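Local atomic coordinates of neutral ceramidase (Pseudomonas aeruginosa, PDB entry 2ZWS), a protein that hydrolyses the N-acyl linkage of ceramides to sphingosine and free fatty acid, using zinc, and also catalyses the reverse synthesis of ceramide. Residues G84-T96 and Q396-A408. Residues are numbered along the deposited sequence; the frame is centred on the assembly and turned at random. Where two conformers were deposited one is given.
Sequences GVYDENNVMLAAT and QMFRIGQLELLGA
Met92 of strand 91-95 packs on Phe398 and Leu405 of the hairpin 396-407, a buried side-chain contact between strands of two different sheets of the N-terminal ceramidase region. Strand 91-95 pairs in parallel with strand 55-61 in one sheet; the hairpin, closed by a type II' turn from Ile400 to Leu403, forms the middle of the other. The strands do not pair across the interface: the axes of 91-95 and 396-400 stay 8.5 Å apart and their directions diverge by 115°, so side chains fill the gap.

Met92 leaves its strand extended, CG anti to the backbone N (chi1 -176°), then bends at its last torsion, which brings the methyl back over the Phe398 ring. CE lies 4.0 Å from the centroid of the Phe398 ring and close to its normal, a CH-pi contact centred on one face. SD stands farther above that face and, on the hairpin side, meets Leu405 CD2 at 4.0 Å. Gly407, with no side chain, packs close, its CA 4.0 Å from Met92 SD. The rim atom Phe398 CZ reaches Met92 CB at 3.7 Å.

Gln396 supplies the polar link. Its NE2 donates to Val91 O at 2.9 Å, nearly straight at 170° and within the amide's own plane, although the donor stands well above the carbonyl plane of Val91. The same NE2 is 3.0 Å from Glu88 O, while Gln396 OE1 rests 3.2 Å from Met92 CB.

In the loop leading into the strand, Asp87, a probable substrate-binding residue, forms an Asx turn with Asn89 N. The interface thus combines a sulfur-bearing chain laid on an aromatic face with a directional hydrogen bond from a side-chain amide, which holds the Gln396 amide in place beside the apolar fit of Met92.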
ATOM      1  N   GLY A  84       7.429  25.967  -3.242  1.00 24.46           N
ATOM      2  CA  GLY A  84       8.812  26.034  -2.792  1.00 23.30           C
ATOM      3  C   GLY A  84       9.159  25.078  -1.665  1.00 22.31           C
ATOM      4  O   GLY A  84      10.328  24.936  -1.318  1.00 23.92           O
ATOM      5  N   VAL A  85       8.157  24.405  -1.105  1.00 20.20           N
ATOM      6  CA  VAL A  85       8.399  23.520   0.029  1.00 18.91           C
ATOM      7  C   VAL A  85       8.676  22.089  -0.429  1.00 17.81           C
ATOM      8  O   VAL A  85       9.643  21.449   0.022  1.00 16.98           O
ATOM      9  CB  VAL A  85       7.208  23.525   1.001  1.00 18.93           C
ATOM     10  CG1 VAL A  85       7.479  22.611   2.172  1.00 18.76           C
ATOM     11  CG2 VAL A  85       6.898  24.971   1.521  1.00 18.99           C
ATOM     12  N   TYR A  86       7.807  21.600  -1.310  1.00 16.58           N
ATOM     13  CA  TYR A  86       7.875  20.214  -1.785  1.00 16.64           C
ATOM     14  C   TYR A  86       7.987  20.168  -3.284  1.00 16.71           C
ATOM     15  O   TYR A  86       7.393  20.981  -3.981  1.00 16.97           O
ATOM     16  CB  TYR A  86       6.622  19.436  -1.383  1.00 17.17           C
ATOM     17  CG  TYR A  86       6.401  19.362   0.107  1.00 17.11           C
ATOM     18  CD1 TYR A  86       5.330  20.037   0.708  1.00 17.04           C
ATOM     19  CD2 TYR A  86       7.259  18.631   0.914  1.00 18.15           C
ATOM     20  CE1 TYR A  86       5.133  19.974   2.075  1.00 18.15           C
ATOM     21  CE2 TYR A  86       7.070  18.559   2.289  1.00 19.47           C
ATOM     22  CZ  TYR A  86       5.999  19.227   2.859  1.00 18.18           C
ATOM     23  OH  TYR A  86       5.798  19.184   4.230  1.00 19.11           O
ATOM     24  N   ASP A  87       8.743  19.188  -3.767  1.00 15.34           N
ATOM     25  CA  ASP A  87       8.685  18.810  -5.168  1.00 14.91           C
ATOM     26  C   ASP A  87       9.156  17.355  -5.357  1.00 14.08           C
ATOM     27  O   ASP A  87       9.276  16.585  -4.401  1.00 11.85           O
ATOM     28  CB  ASP A  87       9.466  19.796  -6.049  1.00 15.34           C
ATOM     29  CG  ASP A  87      10.960  19.827  -5.746  1.00 18.89           C
ATOM     30  OD1 ASP A  87      11.508  18.877  -5.138  1.00 17.03           O
ATOM     31  OD2 ASP A  87      11.607  20.812  -6.164  1.00 24.10           O
ATOM     32  N   GLU A  88       9.385  16.957  -6.599  1.00 14.01           N
ATOM     33  CA  GLU A  88       9.757  15.568  -6.846  0.50 13.70           C
ATOM     34  C   GLU A  88      11.028  15.156  -6.117  1.00 13.32           C
ATOM     35  O   GLU A  88      11.212  13.969  -5.824  1.00 13.32           O
ATOM     36  CB  GLU A  88       9.914  15.288  -8.338  0.50 14.25           C
ATOM     37  CG  GLU A  88      10.716  16.321  -9.116  0.50 14.98           C
ATOM     38  CD  GLU A  88       9.820  17.341  -9.795  0.50 19.09           C
ATOM     39  OE1 GLU A  88       9.535  17.189 -11.009  0.50 22.93           O
ATOM     40  OE2 GLU A  88       9.369  18.275  -9.114  0.50 17.87           O
ATOM     41  N   ASN A  89      11.909  16.112  -5.825  1.00 13.62           N
ATOM     42  CA  ASN A  89      13.154  15.752  -5.163  1.00 14.17           C
ATOM     43  C   ASN A  89      12.998  15.357  -3.699  1.00 13.49           C
ATOM     44  O   ASN A  89      13.837  14.637  -3.178  1.00 14.63           O
ATOM     45  CB  ASN A  89      14.169  16.880  -5.267  1.00 14.59           C
ATOM     46  CG  ASN A  89      14.494  17.220  -6.698  1.00 18.10           C
ATOM     47  OD1 ASN A  89      14.828  16.348  -7.478  1.00 18.77           O
ATOM     48  ND2 ASN A  89      14.388  18.494  -7.047  1.00 24.16           N
ATOM     49  N   ASN A  90      11.959  15.830  -3.019  1.00 12.52           N
ATOM     50  CA  ASN A  90      11.922  15.582  -1.569  1.00 12.03           C
ATOM     51  C   ASN A  90      10.647  14.931  -1.060  1.00 12.10           C
ATOM     52  O   ASN A  90      10.375  14.963   0.148  1.00 12.34           O
ATOM     53  CB  ASN A  90      12.249  16.851  -0.772  1.00 12.35           C
ATOM     54  CG  ASN A  90      11.133  17.855  -0.806  1.00 13.42           C
ATOM     55  OD1 ASN A  90      10.302  17.837  -1.719  1.00 12.63           O
ATOM     56  ND2 ASN A  90      11.128  18.777   0.162  1.00 13.79           N
ATOM     57  N   VAL A  91       9.897  14.293  -1.969  1.00 10.71           N
ATOM     58  CA  VAL A  91       8.666  13.606  -1.570  1.00 10.90           C
ATOM     59  C   VAL A  91       8.757  12.171  -2.093  1.00 10.38           C
ATOM     60  O   VAL A  91       8.891  11.976  -3.322  1.00 10.20           O
ATOM     61  CB  VAL A  91       7.393  14.318  -2.169  1.00 10.19           C
ATOM     62  CG1 VAL A  91       6.149  13.482  -1.862  1.00 12.49           C
ATOM     63  CG2 VAL A  91       7.235  15.777  -1.682  1.00 11.80           C
ATOM     64  N   MET A  92       8.664  11.185  -1.191  1.00  9.90           N
ATOM     65  CA  MET A  92       8.666   9.770  -1.601  1.00 10.25           C
ATOM     66  C   MET A  92       7.354   9.143  -1.181  1.00 11.00           C
ATOM     67  O   MET A  92       6.975   9.231  -0.028  1.00 10.95           O
ATOM     68  CB  MET A  92       9.837   8.994  -0.959  1.00 10.16           C
ATOM     69  CG  MET A  92       9.943   7.557  -1.434  1.00 11.61           C
ATOM     70  SD  MET A  92      11.334   6.660  -0.703  1.00 12.67           S
ATOM     71  CE  MET A  92      12.737   7.584  -1.362  1.00 14.14           C
ATOM     72  N   LEU A  93       6.693   8.482  -2.132  1.00 10.81           N
ATOM     73  CA  LEU A  93       5.421   7.806  -1.853  1.00 11.55           C
ATOM     74  C   LEU A  93       5.622   6.324  -2.052  1.00 12.50           C
ATOM     75  O   LEU A  93       6.159   5.931  -3.076  1.00 14.46           O
ATOM     76  CB  LEU A  93       4.337   8.301  -2.828  1.00 11.69           C
ATOM     77  CG  LEU A  93       4.096   9.805  -2.946  1.00 12.48           C
ATOM     78  CD1 LEU A  93       2.952  10.052  -3.930  1.00 12.90           C
ATOM     79  CD2 LEU A  93       3.777  10.471  -1.598  1.00 13.29           C
ATOM     80  N   ALA A  94       5.249   5.497  -1.085  1.00 11.27           N
ATOM     81  CA  ALA A  94       5.419   4.056  -1.202  1.00 11.95           C
ATOM     82  C   ALA A  94       4.156   3.355  -0.742  1.00 12.11           C
ATOM     83  O   ALA A  94       3.283   3.963  -0.111  1.00 13.12           O
ATOM     84  CB  ALA A  94       6.603   3.625  -0.398  1.00 12.96           C
ATOM     85  N   ALA A  95       4.026   2.086  -1.102  1.00 11.57           N
ATOM     86  CA  ALA A  95       2.829   1.320  -0.762  1.00 10.66           C
ATOM     87  C   ALA A  95       3.186   0.019  -0.039  1.00 10.72           C
ATOM     88  O   ALA A  95       4.269  -0.565  -0.258  1.00 11.29           O
ATOM     89  CB  ALA A  95       2.109   0.981  -2.048  1.00 12.25           C
ATOM     90  N   THR A  96       2.227  -0.460   0.747  1.00 10.45           N
ATOM     91  CA  THR A  96       2.387  -1.702   1.502  1.00 10.27           C
ATOM     92  C   THR A  96       2.124  -2.949   0.625  1.00 11.03           C
ATOM     93  O   THR A  96       2.462  -4.082   1.031  1.00 12.13           O
ATOM     94  CB  THR A  96       1.348  -1.799   2.633  1.00 11.30           C
ATOM     95  OG1 THR A  96       0.031  -1.757   2.043  1.00 12.31           O
ATOM     96  CG2 THR A  96       1.559  -0.722   3.694  1.00 14.96           C
ATOM     97  N   GLN A 396      14.594   7.456  -7.289  1.00 10.85           N
ATOM     98  CA  GLN A 396      14.744   8.409  -6.210  1.00 10.77           C
ATOM     99  C   GLN A 396      15.575   7.806  -5.097  1.00 11.22           C
ATOM    100  O   GLN A 396      15.475   6.595  -4.808  1.00 10.96           O
ATOM    101  CB  GLN A 396      13.355   8.751  -5.667  1.00 11.64           C
ATOM    102  CG  GLN A 396      13.377   9.898  -4.645  1.00 10.82           C
ATOM    103  CD  GLN A 396      11.986  10.232  -4.185  1.00 13.23           C
ATOM    104  OE1 GLN A 396      11.239   9.332  -3.826  1.00 13.61           O
ATOM    105  NE2 GLN A 396      11.616  11.530  -4.214  1.00 13.09           N
ATOM    106  N   MET A 397      16.355   8.671  -4.444  1.00 12.22           N
ATOM    107  CA  MET A 397      17.108   8.297  -3.248  0.50 12.01           C
ATOM    108  C   MET A 397      17.080   9.440  -2.257  1.00 12.66           C
ATOM    109  O   MET A 397      17.224  10.610  -2.643  1.00 12.80           O
ATOM    110  CB  MET A 397      18.573   7.983  -3.563  0.50 11.91           C
ATOM    111  CG  MET A 397      18.808   6.771  -4.435  0.50 12.36           C
ATOM    112  SD  MET A 397      20.542   6.486  -4.853  0.50 12.92           S
ATOM    113  CE  MET A 397      21.267   6.349  -3.214  0.50 11.12           C
ATOM    114  N   PHE A 398      16.846   9.101  -0.983  1.00 12.27           N
ATOM    115  CA  PHE A 398      17.002  10.055   0.116  1.00 12.59           C
ATOM    116  C   PHE A 398      18.266   9.677   0.873  1.00 13.48           C
ATOM    117  O   PHE A 398      18.542   8.491   1.062  1.00 13.82           O
ATOM    118  CB  PHE A 398      15.864   9.944   1.135  1.00 13.27           C
ATOM    119  CG  PHE A 398      14.555  10.552   0.698  1.00 11.81           C
ATOM    120  CD1 PHE A 398      14.429  11.270  -0.494  1.00 11.89           C
ATOM    121  CD2 PHE A 398      13.445  10.426   1.521  1.00 12.00           C
ATOM    122  CE1 PHE A 398      13.204  11.818  -0.875  1.00 12.78           C
ATOM    123  CE2 PHE A 398      12.219  10.997   1.158  1.00 12.13           C
ATOM    124  CZ  PHE A 398      12.107  11.698  -0.029  1.00 12.40           C
ATOM    125  N   ARG A 399      19.020  10.678   1.310  1.00 13.51           N
ATOM    126  CA  ARG A 399      20.058  10.441   2.303  1.00 13.91           C
ATOM    127  C   ARG A 399      19.524  10.999   3.633  1.00 14.50           C
ATOM    128  O   ARG A 399      19.076  12.156   3.697  1.00 14.37           O
ATOM    129  CB  ARG A 399      21.368  11.156   1.943  1.00 14.70           C
ATOM    130  CG  ARG A 399      22.328  11.119   3.141  1.00 15.94           C
ATOM    131  CD  ARG A 399      23.677  11.722   2.865  1.00 17.48           C
ATOM    132  NE  ARG A 399      24.544  11.442   4.010  1.00 17.35           N
ATOM    133  CZ  ARG A 399      25.876  11.367   3.956  1.00 19.93           C
ATOM    134  NH1 ARG A 399      26.516  11.605   2.811  1.00 21.16           N
ATOM    135  NH2 ARG A 399      26.563  11.070   5.054  1.00 21.00           N
ATOM    136  N   ILE A 400      19.552  10.163   4.674  1.00 14.83           N
ATOM    137  CA  ILE A 400      19.125  10.572   6.001  1.00 15.52           C
ATOM    138  C   ILE A 400      20.296  10.236   6.939  1.00 15.06           C
ATOM    139  O   ILE A 400      20.427   9.094   7.382  1.00 15.31           O
ATOM    140  CB  ILE A 400      17.801   9.849   6.437  1.00 16.21           C
ATOM    141  CG1 ILE A 400      16.682  10.041   5.396  1.00 16.10           C
ATOM    142  CG2 ILE A 400      17.358  10.351   7.790  1.00 17.26           C
ATOM    143  CD1 ILE A 400      15.490   9.085   5.600  1.00 16.34           C
ATOM    144  N   GLY A 401      21.193  11.204   7.167  1.00 15.20           N
ATOM    145  CA  GLY A 401      22.434  10.896   7.891  1.00 15.80           C
ATOM    146  C   GLY A 401      23.239   9.785   7.223  1.00 14.91           C
ATOM    147  O   GLY A 401      23.507   9.845   6.005  1.00 16.10           O
ATOM    148  N   GLN A 402      23.613   8.752   7.980  1.00 14.05           N
ATOM    149  CA  GLN A 402      24.376   7.633   7.376  1.00 14.12           C
ATOM    150  C   GLN A 402      23.492   6.612   6.659  1.00 14.17           C
ATOM    151  O   GLN A 402      23.972   5.547   6.244  1.00 14.57           O
ATOM    152  CB  GLN A 402      25.226   6.923   8.443  1.00 14.16           C
ATOM    153  CG  GLN A 402      24.412   6.092   9.457  1.00 15.30           C
ATOM    154  CD  GLN A 402      24.063   6.814  10.764  1.00 16.70           C
ATOM    155  OE1 GLN A 402      24.036   6.178  11.830  1.00 19.51           O
ATOM    156  NE2 GLN A 402      23.747   8.094  10.691  1.00 14.29           N
ATOM    157  N   LEU A 403      22.199   6.921   6.545  1.00 14.73           N
ATOM    158  CA  LEU A 403      21.246   6.050   5.837  0.60 13.95           C
ATOM    159  C   LEU A 403      20.971   6.549   4.441  1.00 13.68           C
ATOM    160  O   LEU A 403      20.888   7.751   4.214  1.00 14.62           O
ATOM    161  CB  LEU A 403      19.889   6.046   6.531  0.60 14.00           C
ATOM    162  CG  LEU A 403      19.869   5.783   8.019  0.60 13.27           C
ATOM    163  CD1 LEU A 403      18.404   5.751   8.482  0.60 14.77           C
ATOM    164  CD2 LEU A 403      20.580   4.482   8.347  0.60 11.80           C
ATOM    165  N   GLU A 404      20.820   5.614   3.512  1.00 13.14           N
ATOM    166  CA  GLU A 404      20.237   5.973   2.215  1.00 14.17           C
ATOM    167  C   GLU A 404      19.024   5.116   1.992  1.00 13.72           C
ATOM    168  O   GLU A 404      19.054   3.920   2.252  1.00 15.32           O
ATOM    169  CB  GLU A 404      21.208   5.799   1.055  1.00 14.95           C
ATOM    170  CG  GLU A 404      22.111   6.985   0.860  1.00 18.10           C
ATOM    171  CD  GLU A 404      23.059   6.838  -0.333  1.00 17.17           C
ATOM    172  OE1 GLU A 404      23.434   5.689  -0.701  1.00 20.27           O
ATOM    173  OE2 GLU A 404      23.447   7.891  -0.880  1.00 21.44           O
ATOM    174  N   LEU A 405      17.960   5.760   1.522  1.00 12.99           N
ATOM    175  CA  LEU A 405      16.684   5.110   1.311  1.00 13.90           C
ATOM    176  C   LEU A 405      16.395   5.232  -0.184  1.00 13.12           C
ATOM    177  O   LEU A 405      16.366   6.327  -0.741  1.00 14.22           O
ATOM    178  CB  LEU A 405      15.625   5.830   2.152  1.00 13.03           C
ATOM    179  CG  LEU A 405      14.168   5.426   1.948  1.00 14.51           C
ATOM    180  CD1 LEU A 405      13.926   3.935   2.262  1.00 14.60           C
ATOM    181  CD2 LEU A 405      13.238   6.306   2.763  1.00 15.26           C
ATOM    182  N   LEU A 406      16.229   4.099  -0.847  1.00 13.30           N
ATOM    183  CA  LEU A 406      15.946   4.092  -2.275  1.00 13.92           C
ATOM    184  C   LEU A 406      14.479   3.836  -2.520  1.00 13.17           C
ATOM    185  O   LEU A 406      13.888   2.949  -1.894  1.00 13.27           O
ATOM    186  CB  LEU A 406      16.715   2.976  -2.977  1.00 13.78           C
ATOM    187  CG  LEU A 406      18.231   3.066  -3.222  1.00 17.69           C
ATOM    188  CD1 LEU A 406      19.040   3.621  -2.089  1.00 19.26           C
ATOM    189  CD2 LEU A 406      18.778   1.674  -3.631  1.00 17.14           C
ATOM    190  N   GLY A 407      13.889   4.616  -3.434  1.00 12.83           N
ATOM    191  CA  GLY A 407      12.495   4.404  -3.800  1.00 12.13           C
ATOM    192  C   GLY A 407      12.489   3.852  -5.223  1.00 11.97           C
ATOM    193  O   GLY A 407      12.895   4.554  -6.166  1.00 11.09           O
ATOM    194  N   ALA A 408      12.045   2.602  -5.377  1.00 11.91           N
ATOM    195  CA  ALA A 408      12.043   1.919  -6.666  1.00 12.65           C
ATOM    196  C   ALA A 408      10.619   1.565  -7.098  1.00 11.95           C
ATOM    197  O   ALA A 408       9.866   0.994  -6.295  1.00 12.99           O
ATOM    198  CB  ALA A 408      12.914   0.684  -6.576  1.00 13.54           C
TER